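Local structure of L-lactate dehydrogenase (Trichomonas vaginalis, 4UUL) at residues L170-V174 / K175-D179; T50-T53 / M54-D58. The protein probably interconverts L-lactate and pyruvate with NAD(H) as cofactor, and belongs to the lactate/malate dehydrogenase superfamily. The protein carries 1 engineered substitution. All coordinates share one frame; numbering follows the deposited sequence.

Interaction 1 of 2, residues L170-V174 / K175-D179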
loop_
_atom_site.group_PDB
_atom_site.type_symbol
_atom_site.label_atom_id
_atom_site.label_comp_id
_atom_site.label_asym_id
_atom_site.label_seq_id
_atom_site.Cartn_x
_atom_site.Cartn_y
_atom_site.Cartn_z
ATOM N N LEU B 170 5.853 27.415 4.707
ATOM C CA LEU B 170 5.687 28.502 3.746
ATOM C C LEU B 170 4.255 28.699 3.232
ATOM O O LEU B 170 3.994 29.654 2.517
ATOM C CB LEU B 170 6.589 28.216 2.548
ATOM C CG LEU B 170 8.111 28.231 2.798
ATOM C CD1 LEU B 170 8.808 27.540 1.634
ATOM C CD2 LEU B 170 8.647 29.644 2.988
ATOM N N GLY B 171 3.358 27.775 3.548
ATOM C CA GLY B 171 1.980 27.842 3.097
ATOM C C GLY B 171 1.834 27.669 1.594
ATOM O O GLY B 171 1.038 28.341 0.943
ATOM N N VAL B 172 2.601 26.743 1.036
ATOM C CA VAL B 172 2.498 26.375 -0.377
ATOM C C VAL B 172 2.357 24.858 -0.466
ATOM O O VAL B 172 2.499 24.177 0.540
ATOM C CB VAL B 172 3.704 26.894 -1.203
ATOM C CG1 VAL B 172 3.780 28.440 -1.121
ATOM C CG2 VAL B 172 5.029 26.235 -0.769
ATOM N N ASP B 173 2.086 24.361 -1.676
ATOM C CA ASP B 173 2.057 22.932 -1.977
ATOM C C ASP B 173 3.474 22.416 -2.122
ATOM O O ASP B 173 4.398 23.174 -2.446
ATOM C CB ASP B 173 1.350 22.689 -3.308
ATOM C CG ASP B 173 -0.148 22.868 -3.221
ATOM O OD1 ASP B 173 -0.656 23.311 -2.169
ATOM O OD2 ASP B 173 -0.806 22.552 -4.226
ATOM N N VAL B 174 3.692 21.129 -1.892
ATOM C CA VAL B 174 5.029 20.571 -2.099
ATOM C C VAL B 174 5.546 20.762 -3.520
ATOM O O VAL B 174 6.742 20.967 -3.711
ATOM C CB VAL B 174 5.161 19.065 -1.682
ATOM C CG1 VAL B 174 5.015 18.899 -0.170
ATOM C CG2 VAL B 174 4.189 18.185 -2.411
ATOM N N LYS B 175 4.674 20.758 -4.518
ATOM C CA LYS B 175 5.128 20.963 -5.890
ATOM C C LYS B 175 5.743 22.339 -6.143
ATOM O O LYS B 175 6.432 22.522 -7.156
ATOM C CB LYS B 175 3.985 20.793 -6.872
ATOM C CG LYS B 175 2.936 21.881 -6.747
ATOM C CD LYS B 175 1.926 21.783 -7.865
ATOM C CE LYS B 175 0.788 22.814 -7.709
ATOM N NZ LYS B 175 1.189 24.232 -7.753
ATOM N N ASP B 176 5.493 23.289 -5.243
ATOM C CA ASP B 176 6.002 24.644 -5.420
ATOM C C ASP B 176 7.277 24.922 -4.654
ATOM O O ASP B 176 7.704 26.059 -4.599
ATOM C CB ASP B 176 4.916 25.637 -5.049
ATOM C CG ASP B 176 3.829 25.685 -6.108
ATOM O OD1 ASP B 176 4.194 25.693 -7.322
ATOM O OD2 ASP B 176 2.644 25.666 -5.741
ATOM N N VAL B 177 7.873 23.883 -4.066
ATOM C CA VAL B 177 9.171 23.983 -3.390
ATOM C C VAL B 177 10.113 23.156 -4.241
ATOM O O VAL B 177 9.696 22.165 -4.811
ATOM C CB VAL B 177 9.104 23.454 -1.964
ATOM C CG1 VAL B 177 10.453 23.554 -1.266
ATOM C CG2 VAL B 177 8.035 24.198 -1.178
ATOM N N HIS B 178 11.366 23.582 -4.325
ATOM C CA HIS B 178 12.345 22.985 -5.221
ATOM C C HIS B 178 13.707 22.916 -4.564
ATOM O O HIS B 178 14.093 23.823 -3.847
ATOM C CB HIS B 178 12.462 23.848 -6.488
ATOM C CG HIS B 178 11.157 24.055 -7.172
ATOM N ND1 HIS B 178 10.619 23.140 -8.052
ATOM C CD2 HIS B 178 10.260 25.058 -7.072
ATOM C CE1 HIS B 178 9.445 23.588 -8.480
ATOM N NE2 HIS B 178 9.206 24.749 -7.896
ATOM N N ASP B 179 14.422 21.849 -4.867
ATOM C CA ASP B 179 15.856 21.731 -4.574
ATOM C C ASP B 179 16.199 21.675 -3.100
ATOM O O ASP B 179 17.275 22.129 -2.696
ATOM C CB ASP B 179 16.655 22.824 -5.288
ATOM C CG ASP B 179 16.559 22.714 -6.776
ATOM O OD1 ASP B 179 16.447 21.591 -7.308
ATOM O OD2 ASP B 179 16.572 23.770 -7.427
#

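Interaction 2 of 2, residues T50-T53 / M54-D58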
loop_
_atom_site.group_PDB
_atom_site.type_symbol
_atom_site.label_atom_id
_atom_site.label_comp_id
_atom_site.label_asym_id
_atom_site.label_seq_id
_atom_site.Cartn_x
_atom_site.Cartn_y
_atom_site.Cartn_z
ATOM N N THR B 50 3.688 -16.690 5.017
ATOM C CA THR B 50 2.646 -17.435 4.351
ATOM C C THR B 50 1.362 -16.591 4.295
ATOM O O THR B 50 0.693 -16.536 3.253
ATOM C CB THR B 50 2.412 -18.772 5.015
ATOM O OG1 THR B 50 3.597 -19.563 4.868
ATOM C CG2 THR B 50 1.238 -19.507 4.371
ATOM N N ALA B 51 1.019 -15.935 5.406
ATOM C CA ALA B 51 -0.139 -15.051 5.410
ATOM C C ALA B 51 -0.017 -13.960 4.349
ATOM O O ALA B 51 -0.994 -13.638 3.677
ATOM C CB ALA B 51 -0.350 -14.418 6.774
ATOM N N LEU B 52 1.158 -13.358 4.212
ATOM C CA LEU B 52 1.389 -12.336 3.176
ATOM C C LEU B 52 1.099 -12.919 1.800
ATOM O O LEU B 52 0.408 -12.324 1.002
ATOM C CB LEU B 52 2.812 -11.732 3.248
ATOM C CG LEU B 52 3.298 -11.099 1.922
ATOM C CD1 LEU B 52 2.459 -9.930 1.616
ATOM C CD2 LEU B 52 4.753 -10.660 2.075
ATOM N N THR B 53 1.664 -14.087 1.511
ATOM C CA THR B 53 1.480 -14.642 0.184
ATOM C C THR B 53 0.029 -14.985 -0.085
ATOM O O THR B 53 -0.437 -14.874 -1.225
ATOM C CB THR B 53 2.397 -15.814 -0.138
ATOM O OG1 THR B 53 2.085 -16.921 0.688
ATOM C CG2 THR B 53 3.856 -15.412 0.041
ATOM N N MET B 54 -0.702 -15.386 0.949
ATOM C CA MET B 54 -2.118 -15.686 0.748
ATOM C C MET B 54 -2.862 -14.394 0.356
ATOM O O MET B 54 -3.778 -14.423 -0.496
ATOM C CB MET B 54 -2.668 -16.223 2.025
ATOM C CG MET B 54 -2.276 -17.645 2.315
ATOM S SD MET B 54 -2.716 -18.187 4.011
ATOM C CE MET B 54 -4.398 -18.699 3.791
ATOM N N GLU B 55 -2.542 -13.268 0.984
ATOM C CA GLU B 55 -3.155 -12.010 0.580
ATOM C C GLU B 55 -2.741 -11.575 -0.789
ATOM O O GLU B 55 -3.603 -11.074 -1.556
ATOM C CB GLU B 55 -2.973 -10.903 1.604
ATOM C CG GLU B 55 -3.802 -11.137 2.844
ATOM C CD GLU B 55 -3.977 -9.867 3.623
ATOM O OE1 GLU B 55 -4.746 -8.978 3.166
ATOM O OE2 GLU B 55 -3.308 -9.706 4.677
ATOM N N LEU B 56 -1.479 -11.788 -1.152
ATOM C CA LEU B 56 -1.083 -11.480 -2.526
ATOM C C LEU B 56 -1.916 -12.278 -3.513
ATOM O O LEU B 56 -2.439 -11.732 -4.485
ATOM C CB LEU B 56 0.391 -11.761 -2.748
ATOM C CG LEU B 56 1.408 -10.914 -2.019
ATOM C CD1 LEU B 56 2.818 -11.478 -2.251
ATOM C CD2 LEU B 56 1.379 -9.488 -2.535
ATOM N N GLU B 57 -2.048 -13.584 -3.251
ATOM C CA GLU B 57 -2.897 -14.438 -4.084
ATOM C C GLU B 57 -4.308 -13.896 -4.219
ATOM O O GLU B 57 -4.865 -13.840 -5.321
ATOM C CB GLU B 57 -2.910 -15.865 -3.515
ATOM C CG GLU B 57 -1.603 -16.550 -3.694
ATOM C CD GLU B 57 -1.501 -17.905 -2.989
ATOM O OE1 GLU B 57 -2.319 -18.191 -2.103
ATOM O OE2 GLU B 57 -0.629 -18.707 -3.383
ATOM N N ASP B 58 -4.859 -13.481 -3.093
ATOM C CA ASP B 58 -6.243 -13.051 -3.005
ATOM C C ASP B 58 -6.497 -11.651 -3.599
ATOM O O ASP B 58 -7.651 -11.174 -3.622
ATOM C CB ASP B 58 -6.666 -12.993 -1.537
ATOM C CG ASP B 58 -6.847 -14.364 -0.926
ATOM O OD1 ASP B 58 -6.723 -15.379 -1.669
ATOM O OD2 ASP B 58 -7.184 -14.441 0.282
#

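Interaction 1 of 2, residues L170-V174 / K175-D179
Val172 and Val177 meet methyl to methyl, CG2 of each 3.7 Å apart, their side chains crossing at about a right angle. Val177 reaches back with the branch that stands beside its own backbone N, while CG1, anti to that N (chi1 180°), is carried away from Val172. Leu170 adds a looser touch, CD1 lying 4.4 Å from Val177 CG2. What brings the two valines together is a short 3-10 turn with two i to i+3 bonds: Asp176 N donates to Asp173 O at 3.0 Å, and Val177 N to Val174 O at 3.1 Å. Both donors stand well above the carbonyl plane. On the outer side Lys175 bends at its last torsion (chi4 62°), and Lys175 NZ forms a salt bridge with Asp176 OD2 at 2.9 Å. In one of the two modelled positions of Asp173, its side chain runs alongside that of Lys175, the charges staying beyond salt-bridge range. Before the turn, Gly171, just past helix 156-170, takes positive phi and forms a Schellman motif, which sets Leu170 relative to Val172. The turn thus links that helix to strand 177-183: Val177 packs on Tyr163 and Ala167 of the helix, while Asp176 and His178 make backbone bonds to strand 198-201.

Interaction 2 of 2, residues T50-T53 / M54-D58
Met54 lies back over the preceding turn, its CG 3.3 Å from Thr50 O and its SD 4.2 Å from Thr50 CG2. The thioether is bent at its last torsion (chi3 85°), and the backbone N of Met54 donates to Thr50 O at 2.9 Å. Thr53 OG1 is also 2.9 Å from Thr50 O, since chi1 of 66° sets the hydroxyl between the backbone N and the carbonyl carbon, facing back down the helix. Glu55 follows with its N bonded to Ala51 O. Its carboxylate is buried at the subunit interface and held from both chains: OE2 by Tyr18 OH, OE1 by Ala241 N and Ser243 OG of the second subunit. Leu56 N binds Leu52 O nearly along the C=O axis, and the two leucine side chains cross obliquely; in one of the two positions modelled for Leu52, its CD1 lies 3.9 Å from Leu56 CG. Glu57 continues the series, its N donating to Thr53 O at 2.9 Å in a nearly straight bond (170° at the hydrogen). Glu57 CG also rests 3.2 Å from Thr53 O. Asp58 N bonds in turn to Met54 O, and both acidic side chains form salt bridges to Arg228 of the second subunit, Asp58 OD2 forming another to Arg161 there. Here is the i to i+4 pattern of an alpha helix serving several faces. Within the beta-alpha-beta unit of strands 35-40 and 64-70, Leu56 packs on Leu37 and Leu39, and Thr53 on Leu39, Phe67 and Ala69; helix 15-25 is a further neighbour, its Ser21 and His22 touching Leu52.

Overall arrangement
The two contacts illustrate how one local rule, a backbone N-H bonding to a carbonyl a few residues earlier, gives different results in different settings. Interaction 2 is a buried run of alpha helix in the NAD-binding Rossmann domain, where i to i+4 bonds repeat regularly and charged ends reach the second subunit. Interaction 1 is a partly buried 3-10 turn in the C-terminal domain, closed by i to i+3 bonds and carrying a lysine-aspartate pair of its own on the more exposed side. Their nearest atoms are about 28 Å apart, and they share no helix or strand: 50-58 belongs to a layer beside the parallel sheet, 170-179 to a helix-to-strand connection.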